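Local coordinates for ribosomal protein S2-related protein (Deinococcus radiodurans, PDB 2JH3) that binds a [4Fe-4S] cluster and may, as a chelatase-like protein, insert a metal ion into a tetrapyrrole such as sirohydrochlorin, at residues E76-V79 against T80-L84; R397-T400 against G401-R405; E46-W49 against Q50-P53; P120-A123 against D124-A127; G244-V247 against G248-P251. All blocks are in the same frame, centred on the assembly; numbering follows the deposited sequence.

Contact 1. Residues E76-V79 against T80-L84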
loop_
_atom_site.group_PDB
_atom_site.type_symbol
_atom_site.label_atom_id
_atom_site.label_comp_id
_atom_site.label_asym_id
_atom_site.label_seq_id
_atom_site.Cartn_x
_atom_site.Cartn_y
_atom_site.Cartn_z
ATOM N N GLU A 76 36.129 4.991 -5.490
ATOM C CA GLU A 76 36.846 4.247 -4.483
ATOM C C GLU A 76 37.027 5.250 -3.402
ATOM O O GLU A 76 37.744 6.217 -3.568
ATOM C CB GLU A 76 38.187 3.742 -5.013
ATOM C CG GLU A 76 39.058 3.032 -4.016
ATOM C CD GLU A 76 40.244 2.350 -4.714
ATOM O OE1 GLU A 76 40.838 2.993 -5.667
ATOM O OE2 GLU A 76 40.559 1.202 -4.310
ATOM N N GLY A 77 36.312 5.058 -2.314
ATOM C CA GLY A 77 36.110 6.140 -1.385
ATOM C C GLY A 77 35.329 5.601 -0.211
ATOM O O GLY A 77 35.315 4.394 0.041
ATOM N N TYR A 78 34.698 6.507 0.503
ATOM C CA TYR A 78 34.013 6.159 1.753
ATOM C C TYR A 78 32.994 5.045 1.632
ATOM O O TYR A 78 32.949 4.141 2.453
ATOM C CB TYR A 78 33.363 7.423 2.293
ATOM C CG TYR A 78 32.876 7.250 3.702
ATOM C CD1 TYR A 78 33.787 7.110 4.773
ATOM C CD2 TYR A 78 31.513 7.175 3.964
ATOM C CE1 TYR A 78 33.298 6.947 6.102
ATOM C CE2 TYR A 78 31.013 6.986 5.269
ATOM C CZ TYR A 78 31.899 6.866 6.332
ATOM O OH TYR A 78 31.374 6.711 7.620
ATOM N N VAL A 79 32.199 5.079 0.580
ATOM C CA VAL A 79 31.182 4.070 0.423
ATOM C C VAL A 79 31.843 2.693 0.238
ATOM O O VAL A 79 31.488 1.765 0.928
ATOM C CB VAL A 79 30.206 4.379 -0.703
ATOM C CG1 VAL A 79 29.293 3.186 -0.975
ATOM C CG2 VAL A 79 29.374 5.625 -0.377
ATOM N N THR A 80 32.824 2.573 -0.663
ATOM C CA THR A 80 33.392 1.250 -0.948
ATOM C C THR A 80 34.378 0.746 0.144
ATOM O O THR A 80 34.540 -0.462 0.347
ATOM C CB THR A 80 34.091 1.236 -2.350
ATOM O OG1 THR A 80 35.225 2.120 -2.309
ATOM C CG2 THR A 80 33.125 1.569 -3.447
ATOM N N GLU A 81 34.985 1.676 0.862
ATOM C CA GLU A 81 35.976 1.435 1.917
ATOM C C GLU A 81 35.378 1.298 3.353
ATOM O O GLU A 81 35.916 0.571 4.211
ATOM C CB GLU A 81 37.026 2.587 1.913
ATOM C CG GLU A 81 37.858 2.576 0.578
ATOM C CD GLU A 81 38.907 3.705 0.496
ATOM O OE1 GLU A 81 39.616 3.780 -0.539
ATOM O OE2 GLU A 81 38.927 4.534 1.417
ATOM N N THR A 82 34.311 2.037 3.614
ATOM C CA THR A 82 33.675 2.019 4.933
ATOM C C THR A 82 32.244 1.453 4.979
ATOM O O THR A 82 31.992 0.500 5.732
ATOM C CB THR A 82 33.848 3.392 5.558
ATOM O OG1 THR A 82 35.277 3.614 5.666
ATOM C CG2 THR A 82 33.152 3.511 6.926
ATOM N N VAL A 83 31.354 1.946 4.141
ATOM C CA VAL A 83 29.937 1.579 4.218
ATOM C C VAL A 83 29.720 0.142 3.815
ATOM O O VAL A 83 29.088 -0.543 4.517
ATOM C CB VAL A 83 29.071 2.509 3.335
ATOM C CG1 VAL A 83 27.556 2.088 3.275
ATOM C CG2 VAL A 83 29.199 3.988 3.806
ATOM N N LEU A 84 30.192 -0.297 2.638
ATOM C CA LEU A 84 29.886 -1.666 2.174
ATOM C C LEU A 84 30.471 -2.711 3.106
ATOM O O LEU A 84 29.749 -3.653 3.506
ATOM C CB LEU A 84 30.270 -1.910 0.690
ATOM C CG LEU A 84 29.791 -0.854 -0.353
ATOM C CD1 LEU A 84 30.140 -1.204 -1.794
ATOM C CD2 LEU A 84 28.339 -0.431 -0.256
HETATM O O HOH W 1 39.748 1.071 -1.569
#
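The first turn of helix 78-88, with Gly77 at its N-cap, is where Tyr78 meets Thr82 and Glu76 approaches Glu81. Gly77 N donates to Thr80 OG1 over 3.1 Å in a nearly straight bond (N-H...O 164°), made possible because OG1 sits between the backbone N and carbonyl carbon of Thr80 (chi1 65°). Gly77 O accepts from the following amide, Glu81 N, at 2.9 Å. Tyr78 O then takes two donors, Thr82 N at 2.8 Å and Val83 N at 3.2 Å, and Leu84 N bonds to Val79 O at 3.0 Å; the five-residue steps, from Val83 and Leu84, go with a wider pi-type turn at 80-83. Thr82 CB lies over one face of the Tyr78 ring, offset toward the rim and 4.0 Å from its centroid, a CH-pi contact, while Val83 CG2 reaches CE2 of the same ring. On the apolar side Val79 CG1 packs on Leu84 CD2. One water donates to both Glu76 OE2 and Glu81 OE1, joining two carboxylates of like charge; Glu76 also pairs with Arg114. The arrangement is that of a helix start with glycine at the N-cap position, widened by a pi-type turn, here within a chelatase-like domain.

Contact 2. Residues R397-T400 against G401-R405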
loop_
_atom_site.group_PDB
_atom_site.type_symbol
_atom_site.label_atom_id
_atom_site.label_comp_id
_atom_site.label_asym_id
_atom_site.label_seq_id
_atom_site.Cartn_x
_atom_site.Cartn_y
_atom_site.Cartn_z
ATOM N N ARG A 397 23.039 2.413 15.021
ATOM C CA ARG A 397 24.424 2.770 15.359
ATOM C C ARG A 397 25.411 2.580 14.197
ATOM O O ARG A 397 26.421 3.287 14.171
ATOM C CB ARG A 397 24.919 1.929 16.514
ATOM C CG ARG A 397 24.584 2.449 17.856
ATOM C CD ARG A 397 25.210 1.532 18.899
ATOM N NE ARG A 397 26.627 1.753 19.218
ATOM C CZ ARG A 397 27.119 2.825 19.857
ATOM N NH1 ARG A 397 26.327 3.842 20.165
ATOM N NH2 ARG A 397 28.418 2.903 20.145
ATOM N N ARG A 398 25.181 1.638 13.271
ATOM C CA ARG A 398 26.091 1.534 12.119
ATOM C C ARG A 398 26.033 2.753 11.189
ATOM O O ARG A 398 27.017 3.018 10.453
ATOM C CB ARG A 398 25.805 0.335 11.228
ATOM C CG ARG A 398 26.036 -0.978 11.842
ATOM C CD ARG A 398 26.111 -2.112 10.778
ATOM N NE ARG A 398 24.981 -2.108 9.862
ATOM C CZ ARG A 398 23.842 -2.775 10.077
ATOM N NH1 ARG A 398 23.689 -3.505 11.148
ATOM N NH2 ARG A 398 22.859 -2.689 9.227
ATOM N N GLN A 399 24.899 3.459 11.189
ATOM C CA GLN A 399 24.599 4.467 10.182
ATOM C C GLN A 399 25.355 5.779 10.443
ATOM O O GLN A 399 25.742 6.088 11.597
ATOM C CB GLN A 399 23.074 4.710 10.059
ATOM C CG GLN A 399 22.151 3.439 10.044
ATOM C CD GLN A 399 22.522 2.461 8.993
ATOM O OE1 GLN A 399 22.543 1.266 9.240
ATOM N NE2 GLN A 399 22.855 2.957 7.789
ATOM N N THR A 400 25.593 6.501 9.333
ATOM C CA THR A 400 26.441 7.726 9.239
ATOM C C THR A 400 25.732 8.726 8.271
ATOM O O THR A 400 24.804 8.359 7.575
ATOM C CB THR A 400 27.938 7.444 8.780
ATOM O OG1 THR A 400 28.009 6.515 7.686
ATOM C CG2 THR A 400 28.750 6.880 9.865
ATOM N N GLY A 401 26.091 10.012 8.314
ATOM C CA GLY A 401 25.506 10.986 7.421
ATOM C C GLY A 401 24.193 11.479 7.961
ATOM O O GLY A 401 23.944 11.415 9.164
ATOM N N THR A 402 23.323 11.906 7.052
ATOM C CA THR A 402 21.957 12.303 7.402
ATOM C C THR A 402 21.184 11.160 8.106
ATOM O O THR A 402 20.359 11.406 8.986
ATOM C CB THR A 402 21.147 12.624 6.151
ATOM O OG1 THR A 402 21.055 11.431 5.336
ATOM C CG2 THR A 402 21.804 13.740 5.360
ATOM N N LEU A 403 21.473 9.914 7.719
ATOM C CA LEU A 403 20.824 8.743 8.337
ATOM C C LEU A 403 21.166 8.480 9.807
ATOM O O LEU A 403 20.418 7.776 10.495
ATOM C CB LEU A 403 21.157 7.463 7.552
ATOM C CG LEU A 403 20.115 6.359 7.544
ATOM C CD1 LEU A 403 18.683 6.801 7.218
ATOM C CD2 LEU A 403 20.567 5.306 6.514
ATOM N N ALA A 404 22.302 8.966 10.301
ATOM C CA ALA A 404 22.657 8.700 11.713
ATOM C C ALA A 404 21.632 9.263 12.690
ATOM O O ALA A 404 21.573 8.910 13.843
ATOM C CB ALA A 404 23.949 9.312 12.021
ATOM N N ARG A 405 20.922 10.251 12.221
ATOM C CA ARG A 405 19.800 10.829 12.921
ATOM C C ARG A 405 18.791 9.773 13.420
ATOM O O ARG A 405 18.085 10.027 14.395
ATOM C CB ARG A 405 19.126 11.801 11.958
ATOM C CG ARG A 405 18.576 12.996 12.532
ATOM C CD ARG A 405 19.632 14.027 12.941
ATOM N NE ARG A 405 19.041 14.792 14.038
ATOM C CZ ARG A 405 19.570 14.977 15.248
ATOM N NH1 ARG A 405 20.809 14.538 15.597
ATOM N NH2 ARG A 405 18.829 15.646 16.117
HETATM O O HOH W 2 23.249 9.230 5.315
#
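A turn between two helical pieces brings Gln399 and Thr400 against Leu403 and Ala404, a local surface contact in the iron-sulfur domain. Helix 392-398 has just ended, Gln399 and Thr400 run extended, and the chain bends at Gly401 into the 3-10 segment 402-405. Gly401 has a positive phi (83°), which favours glycine.

Polar closure of the turn is indirect. A water donates to Thr400 O at 2.9 Å and accepts from Leu403 N at 3.1 Å, filling the place between a carbonyl and an amide that stand 3.7 Å apart, Thr400 O to Leu403 N. Beyond the water, Ala404 N bonds to Gly401 O at 3.2 Å and holds the 3-10 turn.

The side chains add apolar contact. Gln399 and Leu403 lie side by side and point the same way: Gln399 CB is 4.2 Å from Leu403 CB, the glutamine chain bends at chi2 (-55°), and Leu403 CD2 lies beside it. Ala404 CB faces Gln399 O at 3.7 Å and also approaches Thr400 CA. Thr400 OG1 bonds to Arg86 and, weakly, to Tyr78 OH.

Around the turn, Gln399 rests on Arg86 and Glu87 of helix 78-88, and the end of helix 392-398 is tied down by salt bridges from Arg398 to Glu87 and Glu452. Thr402 and Leu403 lean on Arg462 of helix 455-467, so the bend is set between a helix of the chelatase-like domain and the C-terminal helix.

Contact 3. Residues E46-W49 against Q50-P53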
loop_
_atom_site.group_PDB
_atom_site.type_symbol
_atom_site.label_atom_id
_atom_site.label_comp_id
_atom_site.label_asym_id
_atom_site.label_seq_id
_atom_site.Cartn_x
_atom_site.Cartn_y
_atom_site.Cartn_z
ATOM N N GLU A 46 23.750 -11.109 -6.773
ATOM C CA GLU A 46 23.676 -9.654 -6.674
ATOM C C GLU A 46 23.397 -9.223 -5.267
ATOM O O GLU A 46 22.668 -9.892 -4.511
ATOM C CB GLU A 46 22.556 -9.124 -7.543
ATOM C CG GLU A 46 22.777 -9.396 -8.971
ATOM C CD GLU A 46 21.468 -9.379 -9.779
ATOM O OE1 GLU A 46 20.615 -8.532 -9.469
ATOM O OE2 GLU A 46 21.335 -10.139 -10.743
ATOM N N GLY A 47 23.965 -8.093 -4.886
ATOM C CA GLY A 47 23.534 -7.419 -3.683
ATOM C C GLY A 47 23.551 -5.901 -3.840
ATOM O O GLY A 47 24.267 -5.356 -4.704
ATOM N N TYR A 48 22.768 -5.217 -3.008
ATOM C CA TYR A 48 22.639 -3.757 -3.148
ATOM C C TYR A 48 22.674 -3.080 -1.801
ATOM O O TYR A 48 22.276 -3.642 -0.801
ATOM C CB TYR A 48 21.356 -3.365 -3.909
ATOM C CG TYR A 48 21.310 -3.914 -5.275
ATOM C CD1 TYR A 48 20.723 -5.117 -5.503
ATOM C CD2 TYR A 48 21.907 -3.242 -6.359
ATOM C CE1 TYR A 48 20.728 -5.702 -6.775
ATOM C CE2 TYR A 48 21.952 -3.821 -7.619
ATOM C CZ TYR A 48 21.332 -5.052 -7.824
ATOM O OH TYR A 48 21.320 -5.615 -9.097
ATOM N N TRP A 49 23.117 -1.842 -1.789
ATOM C CA TRP A 49 23.073 -1.054 -0.598
ATOM C C TRP A 49 21.608 -0.658 -0.269
ATOM O O TRP A 49 21.178 -0.813 0.865
ATOM C CB TRP A 49 23.975 0.197 -0.777
ATOM C CG TRP A 49 24.105 1.072 0.423
ATOM C CD1 TRP A 49 23.679 0.833 1.682
ATOM C CD2 TRP A 49 24.601 2.408 0.420
ATOM N NE1 TRP A 49 23.910 1.931 2.491
ATOM C CE2 TRP A 49 24.496 2.903 1.731
ATOM C CE3 TRP A 49 25.147 3.209 -0.562
ATOM C CZ2 TRP A 49 24.932 4.184 2.089
ATOM C CZ3 TRP A 49 25.586 4.465 -0.208
ATOM C CH2 TRP A 49 25.469 4.939 1.100
ATOM N N GLN A 50 20.870 -0.162 -1.262
ATOM C CA GLN A 50 19.594 0.503 -1.047
ATOM C C GLN A 50 18.369 -0.308 -1.505
ATOM O O GLN A 50 17.247 0.237 -1.582
ATOM C CB GLN A 50 19.618 1.859 -1.752
ATOM C CG GLN A 50 20.592 2.756 -1.141
ATOM C CD GLN A 50 20.200 3.113 0.249
ATOM O OE1 GLN A 50 19.063 3.532 0.484
ATOM N NE2 GLN A 50 21.105 2.926 1.203
ATOM N N GLN A 51 18.545 -1.591 -1.820
ATOM C CA GLN A 51 17.421 -2.464 -2.158
ATOM C C GLN A 51 17.753 -3.908 -1.966
ATOM O O GLN A 51 18.909 -4.238 -1.694
ATOM C CB GLN A 51 16.911 -2.218 -3.597
ATOM C CG GLN A 51 17.904 -2.615 -4.705
ATOM C CD GLN A 51 17.422 -2.177 -6.059
ATOM O OE1 GLN A 51 17.332 -1.008 -6.375
ATOM N NE2 GLN A 51 17.114 -3.141 -6.887
ATOM N N GLU A 52 16.735 -4.773 -2.015
ATOM C CA GLU A 52 16.948 -6.219 -1.906
ATOM C C GLU A 52 17.403 -6.788 -3.264
ATOM O O GLU A 52 16.911 -6.330 -4.306
ATOM C CB GLU A 52 15.678 -6.917 -1.458
ATOM C CG GLU A 52 15.252 -6.570 -0.058
ATOM C CD GLU A 52 14.171 -7.536 0.451
ATOM O OE1 GLU A 52 13.200 -7.888 -0.322
ATOM O OE2 GLU A 52 14.359 -7.985 1.605
ATOM N N PRO A 53 18.277 -7.816 -3.262
ATOM C CA PRO A 53 18.963 -8.435 -2.129
ATOM C C PRO A 53 19.888 -7.445 -1.496
ATOM O O PRO A 53 20.631 -6.773 -2.237
ATOM C CB PRO A 53 19.835 -9.546 -2.768
ATOM C CG PRO A 53 19.432 -9.673 -4.177
ATOM C CD PRO A 53 18.640 -8.437 -4.545
#
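Tyr48 and Pro53 close a tight reversal at the end of strand 43-48, where the chain doubles back through Gln50 and Gln51; the two arms run 151° apart. Of hydrogen bonds, Tyr48 N donates to Pro53 O at 2.8 Å, in the carbonyl plane but bent at the hydrogen (134°). The same oxygen receives a CA-H...O contact from Gly47 CA at 3.3 Å. At the ring's far end Tyr48 OH donates to Glu46 OE1 over 3.0 Å, meeting it from above the carboxylate plane; Glu46 OE2 is paired with Arg31. Pro53 CG comes 3.3 Å from another oxygen, Glu46 O.

Apolar contacts line the inside of the bend. Gln51 CG lies 3.6 Å from Tyr48 CB, and its amide carbon stands over one face of the phenol ring. The peptide before Pro53 is cis, and the proline ring lies beside Tyr48, with Tyr48 CD1 touching Pro53 CD at 4.0 Å.

An amide meets a ring at Trp49: Gln50, bent at chi2 (-66°), sets NE2 3.2 Å above the indole plane, with the amide nearly perpendicular to it.

Outward, Gln51 OE1 bonds to Ser13 and Trp342, and Glu52, near the iron-sulfur cluster, is gripped by Arg346 N, Arg427 and Gln57. Strand 43-48 edges its sheet beside strand 5-10, Tyr48 leans on helix 18-35, and Trp49 packs on Val79 and Val83 of helix 78-88.

Contact 4. Residues P120-A123 against D124-A127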
loop_
_atom_site.group_PDB
_atom_site.type_symbol
_atom_site.label_atom_id
_atom_site.label_comp_id
_atom_site.label_asym_id
_atom_site.label_seq_id
_atom_site.Cartn_x
_atom_site.Cartn_y
_atom_site.Cartn_z
ATOM N N PRO A 120 42.464 -0.963 -13.696
ATOM C CA PRO A 120 43.005 -0.358 -14.937
ATOM C C PRO A 120 42.319 -0.747 -16.222
ATOM O O PRO A 120 42.349 0.042 -17.188
ATOM C CB PRO A 120 44.486 -0.722 -14.917
ATOM C CG PRO A 120 44.631 -1.882 -13.905
ATOM C CD PRO A 120 43.507 -1.652 -12.901
ATOM N N GLY A 121 41.656 -1.903 -16.241
ATOM C CA GLY A 121 40.793 -2.297 -17.325
ATOM C C GLY A 121 39.698 -1.302 -17.683
ATOM O O GLY A 121 39.119 -1.373 -18.767
ATOM N N MET A 122 39.368 -0.400 -16.772
ATOM C CA MET A 122 38.304 0.560 -17.037
ATOM C C MET A 122 38.679 1.526 -18.164
ATOM O O MET A 122 37.821 2.013 -18.841
ATOM C CB MET A 122 37.900 1.308 -15.743
ATOM C CG MET A 122 36.852 0.542 -14.814
ATOM S SD MET A 122 35.382 -0.096 -15.699
ATOM C CE MET A 122 34.770 1.502 -16.330
ATOM N N ALA A 123 39.949 1.840 -18.326
ATOM C CA ALA A 123 40.443 2.631 -19.517
ATOM C C ALA A 123 40.047 2.034 -20.876
ATOM O O ALA A 123 39.623 2.759 -21.816
ATOM C CB ALA A 123 41.928 2.793 -19.413
ATOM N N ASP A 124 40.167 0.699 -20.993
ATOM C CA ASP A 124 39.693 -0.035 -22.177
ATOM C C ASP A 124 38.218 0.040 -22.398
ATOM O O ASP A 124 37.739 0.128 -23.561
ATOM C CB ASP A 124 40.000 -1.534 -22.019
ATOM C CG ASP A 124 41.461 -1.808 -21.819
ATOM O OD1 ASP A 124 42.249 -1.468 -22.726
ATOM O OD2 ASP A 124 41.849 -2.333 -20.745
ATOM N N ALA A 125 37.458 -0.079 -21.301
ATOM C CA ALA A 125 35.998 0.034 -21.375
ATOM C C ALA A 125 35.574 1.468 -21.797
ATOM O O ALA A 125 34.676 1.640 -22.571
ATOM C CB ALA A 125 35.351 -0.379 -20.019
ATOM N N ILE A 126 36.239 2.473 -21.240
ATOM C CA ILE A 126 36.020 3.876 -21.607
ATOM C C ILE A 126 36.323 4.120 -23.107
ATOM O O ILE A 126 35.446 4.572 -23.830
ATOM C CB ILE A 126 36.935 4.797 -20.784
ATOM C CG1 ILE A 126 36.484 4.848 -19.317
ATOM C CG2 ILE A 126 37.008 6.237 -21.455
ATOM C CD1 ILE A 126 37.540 5.447 -18.345
ATOM N N ALA A 127 37.533 3.763 -23.552
ATOM C CA ALA A 127 37.884 3.765 -25.006
ATOM C C ALA A 127 36.888 3.036 -25.879
ATOM O O ALA A 127 36.471 3.522 -26.961
ATOM C CB ALA A 127 39.308 3.274 -25.236
#
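Met122 and Ala125 touch in the N-terminal part of helix 122-133, an alpha-helical contact whose backbone carries most of the load. Three successive bonds each step back four residues: Ala125 N to Gly121 O at 3.3 Å, Ile126 N to Met122 O at 2.9 Å, and Ala127 N to Ala123 O at 2.9 Å. The last is the straightest of them, with an N-H...O angle of 171°. Just before, Ala123 N bonds to Pro120 O in a shorter, three-residue step.

Side chains add a second layer. Met122 is bent at both chi2 and chi3 (-49° and -60°), which curls its methyl CE back to within 4.2 Å of Ala125 CB. Ile126 lays CG1 against the carbonyl of Met122, with CD1 following it along the same oxygen. On the outer surface Asp124 brings CB over Gly121 O, and its carboxylate turns back toward Gly121; OD1 forms a salt bridge with Arg167.

Farther out, the apolar face is covered from several directions. Ala123, Ile126 and Ala127 meet Leu164 of helix 155-167, Ile126 also reaches Leu145 and Leu147 of strand 144-149, and Met122 packs on Val253 and Val256 of helix 253-262. The helix thus packs against two helices and a strand that lie later in the chain. Within its own turn, Ile126 CG1 lies 3.2 Å from Met122 O.

Contact 5. Residues G244-V247 against G248-P251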
loop_
_atom_site.group_PDB
_atom_site.type_symbol
_atom_site.label_atom_id
_atom_site.label_comp_id
_atom_site.label_asym_id
_atom_site.label_seq_id
_atom_site.Cartn_x
_atom_site.Cartn_y
_atom_site.Cartn_z
ATOM N N GLY A 244 28.023 9.810 -25.510
ATOM C CA GLY A 244 27.907 8.380 -25.214
ATOM C C GLY A 244 27.085 8.232 -23.950
ATOM O O GLY A 244 26.905 9.186 -23.165
ATOM N N GLY A 245 26.536 7.037 -23.811
ATOM C CA GLY A 245 25.896 6.607 -22.591
ATOM C C GLY A 245 26.977 6.273 -21.590
ATOM O O GLY A 245 28.146 6.229 -21.939
ATOM N N PRO A 246 26.566 6.023 -20.345
ATOM C CA PRO A 246 27.402 5.721 -19.203
ATOM C C PRO A 246 28.183 4.495 -19.456
ATOM O O PRO A 246 27.646 3.545 -20.021
ATOM C CB PRO A 246 26.398 5.482 -18.087
ATOM C CG PRO A 246 25.271 6.184 -18.447
ATOM C CD PRO A 246 25.157 6.068 -19.951
ATOM N N VAL A 247 29.442 4.508 -19.056
ATOM C CA VAL A 247 30.344 3.442 -19.386
ATOM C C VAL A 247 29.890 2.143 -18.717
ATOM O O VAL A 247 30.088 1.044 -19.267
ATOM C CB VAL A 247 31.793 3.757 -18.983
ATOM C CG1 VAL A 247 31.980 3.895 -17.466
ATOM C CG2 VAL A 247 32.720 2.687 -19.487
ATOM N N GLY A 248 29.228 2.299 -17.569
ATOM C CA GLY A 248 28.744 1.176 -16.768
ATOM C C GLY A 248 27.813 0.290 -17.558
ATOM O O GLY A 248 27.596 -0.835 -17.172
ATOM N N GLU A 249 27.252 0.788 -18.657
ATOM C CA GLU A 249 26.306 0.009 -19.410
ATOM C C GLU A 249 26.976 -0.707 -20.610
ATOM O O GLU A 249 26.325 -1.448 -21.341
ATOM C CB GLU A 249 25.139 0.897 -19.871
ATOM C CG GLU A 249 24.636 2.004 -18.856
ATOM C CD GLU A 249 23.707 1.513 -17.728
ATOM O OE1 GLU A 249 23.951 0.398 -17.210
ATOM O OE2 GLU A 249 22.742 2.251 -17.347
ATOM N N HIS A 250 28.280 -0.554 -20.777
ATOM C CA HIS A 250 28.975 -1.146 -21.887
ATOM C C HIS A 250 29.365 -2.647 -21.633
ATOM O O HIS A 250 29.858 -2.991 -20.588
ATOM C CB HIS A 250 30.226 -0.309 -22.185
ATOM C CG HIS A 250 30.795 -0.542 -23.552
ATOM N ND1 HIS A 250 31.828 -1.425 -23.798
ATOM C CD2 HIS A 250 30.469 -0.005 -24.755
ATOM C CE1 HIS A 250 32.089 -1.451 -25.093
ATOM N NE2 HIS A 250 31.273 -0.600 -25.699
ATOM N N PRO A 251 29.228 -3.525 -22.641
ATOM C CA PRO A 251 29.509 -4.950 -22.339
ATOM C C PRO A 251 30.936 -5.202 -21.894
ATOM O O PRO A 251 31.234 -6.241 -21.310
ATOM C CB PRO A 251 29.232 -5.670 -23.652
ATOM C CG PRO A 251 28.441 -4.641 -24.519
ATOM C CD PRO A 251 28.875 -3.305 -24.055
#
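Glu249 folds back on Pro246 across a 3-10 turn in the loop between strand 241-243 and helix 253-262. Its CB lies 3.6 Å from Pro246 O, and CG, placed beside the backbone N by chi1 (-38°), is equally near that oxygen and 4.0 Å from Pro246 CB. The chain bends at chi2 (-80°), and at its tip OE2 makes a long, weak ion pair with Arg21.

Two three-residue steps hold the backbone beneath it. Glu249 N donates to Pro246 O at 3.1 Å, and His250 N to Val247 O at 2.8 Å; both bonds are nearly straight at the hydrogen, yet each donor stands about 50° out of the carbonyl plane. His250 CB crosses close to Val247 O, but the imidazole leads off: ND1 caps Ala252 N at the coming helix and NE2 bonds to Asp132, while Pro251 CD covers one ring face.

The turn is wedged between elements of both chelatase-like regions. Glu249 touches Ala22 and Gln25 of helix 18-35, His250 lies on Ala128 and Gln129 of helix 122-133, and backbone bonds tie Val247 to Pro211 at the end of strand 207-211 and Gly248 to Leu213 just after it.

Along the chain the order is contact 3, contact 1, contact 4, contact 5, contact 2. Contacts 3, 1 and 4 lie in the first chelatase-like region, contact 5 in the second and contact 2 in the iron-sulfur cluster domain. Helix 78-88 is the hub on one side: Val83 CG1 of contact 1 meets Trp49 CE2 of contact 3 at 3.5 Å, and Tyr78 reaches Thr400 of contact 2, with centres about 15 Å apart in both cases. On the other side, contacts 4 and 5, centres about 11 Å apart, meet through Met122 and Val247. Contacts 2 and 4, about 35 Å apart between centres, mark the extremes, so the first chelatase-like region bridges its partner and the cluster domain.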